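Local structure of phenylalanyl-tRNA synthetase beta chain (2CXI) at residues A[90-95]-A[265-270]; A[153-158]-A[203-208]. The protein forms, with the alpha subunit, the enzyme that attaches L-phenylalanine to tRNA(Phe) at the cost of ATP, this chain being the N-terminal part of the beta subunit. One frame throughout, in Å; residues are numbered along the deposited sequence.

Interaction 1 (A[90-95]-A[265-270]); sequences TVYVDE and RVVYKD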
# COMPACT_ATOMS: atom_id res chain seq x y z
N THR A 90 10.74 -1.96 -5.49
CA THR A 90 10.90 -3.39 -5.34
C THR A 90 10.67 -4.13 -6.65
O THR A 90 9.72 -3.82 -7.42
CB THR A 90 9.89 -3.90 -4.29
OG1 THR A 90 10.21 -3.32 -3.02
CG2 THR A 90 10.07 -5.38 -4.05
N VAL A 91 11.52 -5.11 -6.91
CA VAL A 91 11.29 -6.07 -8.00
C VAL A 91 11.20 -7.47 -7.40
O VAL A 91 12.04 -7.84 -6.61
CB VAL A 91 12.42 -6.04 -9.08
CG1 VAL A 91 12.16 -7.05 -10.23
CG2 VAL A 91 12.61 -4.61 -9.57
N TYR A 92 10.18 -8.24 -7.79
CA TYR A 92 10.04 -9.62 -7.34
C TYR A 92 10.53 -10.58 -8.39
O TYR A 92 10.11 -10.49 -9.55
CB TYR A 92 8.57 -9.90 -7.02
CG TYR A 92 8.08 -9.00 -5.92
CD1 TYR A 92 8.30 -9.35 -4.57
CD2 TYR A 92 7.41 -7.79 -6.21
CE1 TYR A 92 7.86 -8.51 -3.54
CE2 TYR A 92 6.94 -6.96 -5.17
CZ TYR A 92 7.16 -7.35 -3.85
OH TYR A 92 6.75 -6.54 -2.80
N VAL A 93 11.43 -11.48 -7.99
CA VAL A 93 11.87 -12.59 -8.86
C VAL A 93 11.22 -13.93 -8.51
O VAL A 93 11.45 -14.48 -7.42
CB VAL A 93 13.43 -12.70 -8.90
CG1 VAL A 93 13.88 -13.84 -9.83
CG2 VAL A 93 14.00 -11.37 -9.32
N ASP A 94 10.42 -14.44 -9.45
CA ASP A 94 9.67 -15.68 -9.31
C ASP A 94 10.56 -16.93 -9.15
O ASP A 94 11.44 -17.21 -9.99
CB ASP A 94 8.82 -15.85 -10.56
CG ASP A 94 7.75 -16.88 -10.42
OD1 ASP A 94 7.69 -17.63 -9.41
OD2 ASP A 94 6.91 -17.01 -11.32
N GLU A 95 10.34 -17.68 -8.06
CA GLU A 95 11.09 -18.92 -7.85
C GLU A 95 10.85 -19.92 -8.94
O GLU A 95 11.69 -20.78 -9.20
CB GLU A 95 10.80 -19.55 -6.48
CG GLU A 95 9.37 -20.05 -6.28
CD GLU A 95 9.19 -20.72 -4.92
OE1 GLU A 95 10.22 -21.07 -4.26
OE2 GLU A 95 8.01 -20.89 -4.50
N ARG A 265 15.33 -2.96 -4.36
CA ARG A 265 15.19 -4.14 -3.49
C ARG A 265 14.70 -5.29 -4.36
O ARG A 265 13.66 -5.20 -4.99
CB ARG A 265 14.17 -3.81 -2.38
CG ARG A 265 13.97 -4.86 -1.32
CD ARG A 265 13.12 -4.33 -0.11
NE ARG A 265 11.74 -4.43 -0.47
CZ ARG A 265 10.89 -5.36 -0.07
NH1 ARG A 265 11.21 -6.31 0.81
NH2 ARG A 265 9.67 -5.32 -0.56
N VAL A 266 15.47 -6.38 -4.41
CA VAL A 266 15.12 -7.45 -5.28
C VAL A 266 14.79 -8.65 -4.39
O VAL A 266 15.68 -9.17 -3.70
CB VAL A 266 16.23 -7.84 -6.27
CG1 VAL A 266 15.69 -8.84 -7.33
CG2 VAL A 266 16.85 -6.59 -6.96
N VAL A 267 13.54 -9.08 -4.46
CA VAL A 267 12.95 -10.11 -3.57
C VAL A 267 12.82 -11.46 -4.27
O VAL A 267 12.06 -11.66 -5.26
CB VAL A 267 11.60 -9.59 -2.94
CG1 VAL A 267 11.04 -10.59 -1.85
CG2 VAL A 267 11.80 -8.26 -2.31
N TYR A 268 13.60 -12.40 -3.76
CA TYR A 268 13.53 -13.78 -4.17
C TYR A 268 12.74 -14.55 -3.11
O TYR A 268 12.43 -14.00 -2.07
CB TYR A 268 14.94 -14.35 -4.30
CG TYR A 268 15.73 -13.86 -5.52
CD1 TYR A 268 16.24 -12.56 -5.57
CD2 TYR A 268 15.93 -14.71 -6.62
CE1 TYR A 268 17.00 -12.11 -6.70
CE2 TYR A 268 16.66 -14.26 -7.76
CZ TYR A 268 17.18 -12.98 -7.77
OH TYR A 268 17.91 -12.57 -8.86
N LYS A 269 12.40 -15.81 -3.36
CA LYS A 269 11.65 -16.57 -2.36
C LYS A 269 12.42 -16.66 -1.03
O LYS A 269 11.85 -16.33 -0.00
CB LYS A 269 11.24 -17.96 -2.86
CG LYS A 269 10.40 -18.79 -1.87
CD LYS A 269 9.05 -18.11 -1.56
CE LYS A 269 8.22 -18.92 -0.55
NZ LYS A 269 7.93 -20.30 -1.10
N ASP A 270 13.71 -17.00 -1.08
CA ASP A 270 14.48 -17.31 0.13
C ASP A 270 15.41 -16.21 0.57
O ASP A 270 16.16 -16.41 1.54
CB ASP A 270 15.39 -18.50 -0.08
CG ASP A 270 14.66 -19.76 -0.44
OD1 ASP A 270 13.49 -19.93 -0.03
OD2 ASP A 270 15.22 -20.64 -1.12
O HOH W 1 7.63 -7.19 -0.33
O HOH W 2 12.79 -16.47 -6.05

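Interaction 2 (A[153-158]-A[203-208]); sequences PIYYKA and IDSEGN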
# COMPACT_ATOMS: atom_id res chain seq x y z
N PRO A 153 5.38 -1.83 -8.05
CA PRO A 153 6.47 -2.82 -8.12
C PRO A 153 6.58 -3.52 -9.48
O PRO A 153 5.60 -3.55 -10.26
CB PRO A 153 6.04 -3.85 -7.05
CG PRO A 153 5.39 -2.99 -6.01
CD PRO A 153 4.52 -2.08 -6.85
N ILE A 154 7.76 -4.09 -9.74
CA ILE A 154 8.00 -4.80 -11.02
C ILE A 154 8.15 -6.29 -10.71
O ILE A 154 8.68 -6.65 -9.65
CB ILE A 154 9.28 -4.24 -11.76
CG1 ILE A 154 9.20 -2.71 -11.93
CG2 ILE A 154 9.49 -4.97 -13.09
CD1 ILE A 154 8.01 -2.18 -12.75
N TYR A 155 7.66 -7.13 -11.61
CA TYR A 155 7.69 -8.61 -11.47
C TYR A 155 8.46 -9.27 -12.60
O TYR A 155 8.17 -9.03 -13.74
CB TYR A 155 6.25 -9.14 -11.48
CG TYR A 155 5.45 -8.57 -10.34
CD1 TYR A 155 4.84 -7.33 -10.44
CD2 TYR A 155 5.36 -9.28 -9.13
CE1 TYR A 155 4.12 -6.78 -9.35
CE2 TYR A 155 4.68 -8.77 -8.07
CZ TYR A 155 4.06 -7.52 -8.17
OH TYR A 155 3.37 -7.04 -7.08
N TYR A 156 9.48 -10.05 -12.26
CA TYR A 156 10.16 -10.91 -13.20
C TYR A 156 9.63 -12.34 -12.91
O TYR A 156 9.93 -12.92 -11.86
CB TYR A 156 11.67 -10.78 -13.01
CG TYR A 156 12.49 -11.73 -13.84
CD1 TYR A 156 12.22 -11.91 -15.20
CD2 TYR A 156 13.58 -12.41 -13.27
CE1 TYR A 156 12.99 -12.80 -15.95
CE2 TYR A 156 14.36 -13.26 -14.02
CZ TYR A 156 14.04 -13.46 -15.36
OH TYR A 156 14.79 -14.35 -16.09
N LYS A 157 8.76 -12.83 -13.79
CA LYS A 157 7.96 -14.02 -13.49
C LYS A 157 7.96 -15.12 -14.55
O LYS A 157 8.27 -14.88 -15.72
CB LYS A 157 6.50 -13.61 -13.19
CG LYS A 157 5.74 -13.06 -14.42
CD LYS A 157 4.28 -12.89 -14.09
CE LYS A 157 3.50 -12.44 -15.33
NZ LYS A 157 2.05 -12.94 -15.35
N ALA A 158 7.58 -16.33 -14.13
CA ALA A 158 7.33 -17.42 -15.05
C ALA A 158 5.91 -17.20 -15.56
O ALA A 158 4.98 -17.17 -14.78
CB ALA A 158 7.45 -18.77 -14.31
N ILE A 203 7.18 -7.59 -16.07
CA ILE A 203 5.84 -6.98 -16.16
C ILE A 203 5.62 -6.02 -15.00
O ILE A 203 6.16 -6.25 -13.87
CB ILE A 203 4.74 -8.11 -16.23
CG1 ILE A 203 3.34 -7.51 -16.43
CG2 ILE A 203 4.67 -8.93 -15.00
CD1 ILE A 203 2.31 -8.52 -17.00
N ASP A 204 4.91 -4.93 -15.24
CA ASP A 204 4.77 -3.97 -14.16
C ASP A 204 3.45 -4.22 -13.42
O ASP A 204 2.72 -5.19 -13.72
CB ASP A 204 4.98 -2.51 -14.60
CG ASP A 204 3.77 -1.90 -15.35
OD1 ASP A 204 2.71 -2.55 -15.49
OD2 ASP A 204 3.82 -0.74 -15.82
N SER A 205 3.19 -3.37 -12.43
CA SER A 205 2.06 -3.59 -11.49
C SER A 205 0.67 -3.42 -12.06
O SER A 205 -0.31 -3.85 -11.44
CB SER A 205 2.22 -2.69 -10.30
OG SER A 205 3.17 -3.35 -9.52
N GLU A 206 0.58 -2.82 -13.24
CA GLU A 206 -0.67 -2.80 -13.97
C GLU A 206 -0.74 -3.78 -15.13
O GLU A 206 -1.60 -3.65 -16.00
CB GLU A 206 -0.93 -1.40 -14.47
CG GLU A 206 -1.70 -0.55 -13.48
CD GLU A 206 -1.84 0.86 -13.98
OE1 GLU A 206 -2.23 1.01 -15.15
OE2 GLU A 206 -1.53 1.81 -13.21
N GLY A 207 0.17 -4.74 -15.18
CA GLY A 207 0.08 -5.76 -16.23
C GLY A 207 0.73 -5.37 -17.55
O GLY A 207 0.60 -6.08 -18.52
N ASN A 208 1.44 -4.25 -17.59
CA ASN A 208 2.16 -3.88 -18.81
C ASN A 208 3.49 -4.59 -18.88
O ASN A 208 4.33 -4.49 -17.98
CB ASN A 208 2.36 -2.36 -18.91
CG ASN A 208 1.06 -1.62 -18.76
OD1 ASN A 208 0.21 -1.66 -19.66
ND2 ASN A 208 0.85 -1.04 -17.61
O HOH W 3 1.97 -4.85 -7.24

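Interaction 1 (A[90-95]-A[265-270])
Arg-265 takes hold of the Thr-90 hydroxyl from the side, with NE and NH2 both donating to the one oxygen. Arg-265 NE and NH2 each lie 3.2 Å from Thr-90 OG1, which sits near the guanidinium plane at its edge. The arginine chain leaves CB with CG anti to the backbone N (chi1 -175°) and then bends at chi3, which swings the guanidinium back across to the threonine. Its NH2 also donates to a water that bonds to Tyr-92 OH at 2.7 Å, while Val-267 CG2 lies over one guanidinium face, toward its rim. The Tyr-92 ring runs alongside Val-267, CD1 coming within 3.7 Å of CB.

Behind the Thr-90, Tyr-92 and Val-267 side chains the two backbones run parallel. Val-91 N bonds to Arg-265 O, Val-91 O accepts from Val-267 N at 2.9 Å, and Val-93 N reaches Val-267 O. On the side of Val-91 and Val-266, Val-93 bridges two residues: its CB sits 3.8 Å from the centroid of the Tyr-268 ring, a CH-pi contact almost on the ring normal, and its CG2 meets Val-266 CG1 at 3.6 Å. Beyond the last bridge the strands part, and a water joins Val-93 O to Lys-269 N. Further on, Glu-95 OE2 and Lys-269 NZ form a long, weak salt bridge of 3.5 Å.

Outer partners fix these groups. Glu-272 pairs with Arg-265 NH1 and Gly-104 O binds Tyr-268 OH, while Gly-16 O and Ser-18 N of the second subunit bind Thr-90 OG1 and Tyr-92 OH. The arrangement is a parallel pairing of strands 84-93 and 260-267, distant in sequence, inside the mixed sheet to which the B3/4 region contributes most strands.

Interaction 2 (A[153-158]-A[203-208])
Ser-205 CB already stands 3.5 Å from Pro-153 O, and with OG anti to its own carbonyl carbon (chi1 -80°) the hydroxyl is carried on to that oxygen. Ser-205 OG donates to Pro-153 O, well off the line of the C=O, at a C=O...OG angle of 124°; the modelled 2.5 Å is unusually short, so its exact length is doubtful. The same OG packs against Pro-153 CD at 3.3 Å and reaches the edge of the Tyr-155 ring, 3.6 Å from CE1. It also accepts from a water that bonds to Tyr-155 OH at 2.6 Å; that phenol is held as well by Ser-18 OG of the second subunit.

Next to the serine, strands 154-159 and 199-204 pair antiparallel within the mixed sheet of the B3/4 region. Tyr-155 and Ile-203 are a hydrogen-bonded pair, Tyr-155 N to Ile-203 O and Ile-203 N to Tyr-155 O both measuring 2.9 Å. Ile-203 CG2 lies beside Tyr-155 CB and touches Lys-157 CE at 3.7 Å, so the far end of the lysine's aliphatic chain crosses the CG2 methyl of Ile-203. The chain then reverses in a type I turn from Asp-204 to Gly-207. Asp-204 OD1 binds it together, accepting from Glu-206 N in an Asx turn and from both Asn-208 N and ND2. On the side of the sheet away from Tyr-155, Ile-154 CD1 presses against Asp-204 CB at 3.6 Å.

After the N-terminal strands and helices, the chain reaches strand 84-93, one side of which is joined, much later in the chain, by strand 260-267; interaction 1 thus closes a loop of 169 residues. Interaction 2 is nested inside that loop, where strand 154-159 meets strand 199-204 after 44 intervening residues, and the two contacts do not cross. They share a sheet, because strand 84-93 lies between strands 260-267 and 154-159: Tyr-92 N bonds to Ile-154 O and Tyr-92 O to Tyr-156 N, while the rings of Tyr-92 and Tyr-155 meet. Together they run four strands across in the order 260-267, 84-93, 154-159, 199-204, and both contacts touch the second subunit.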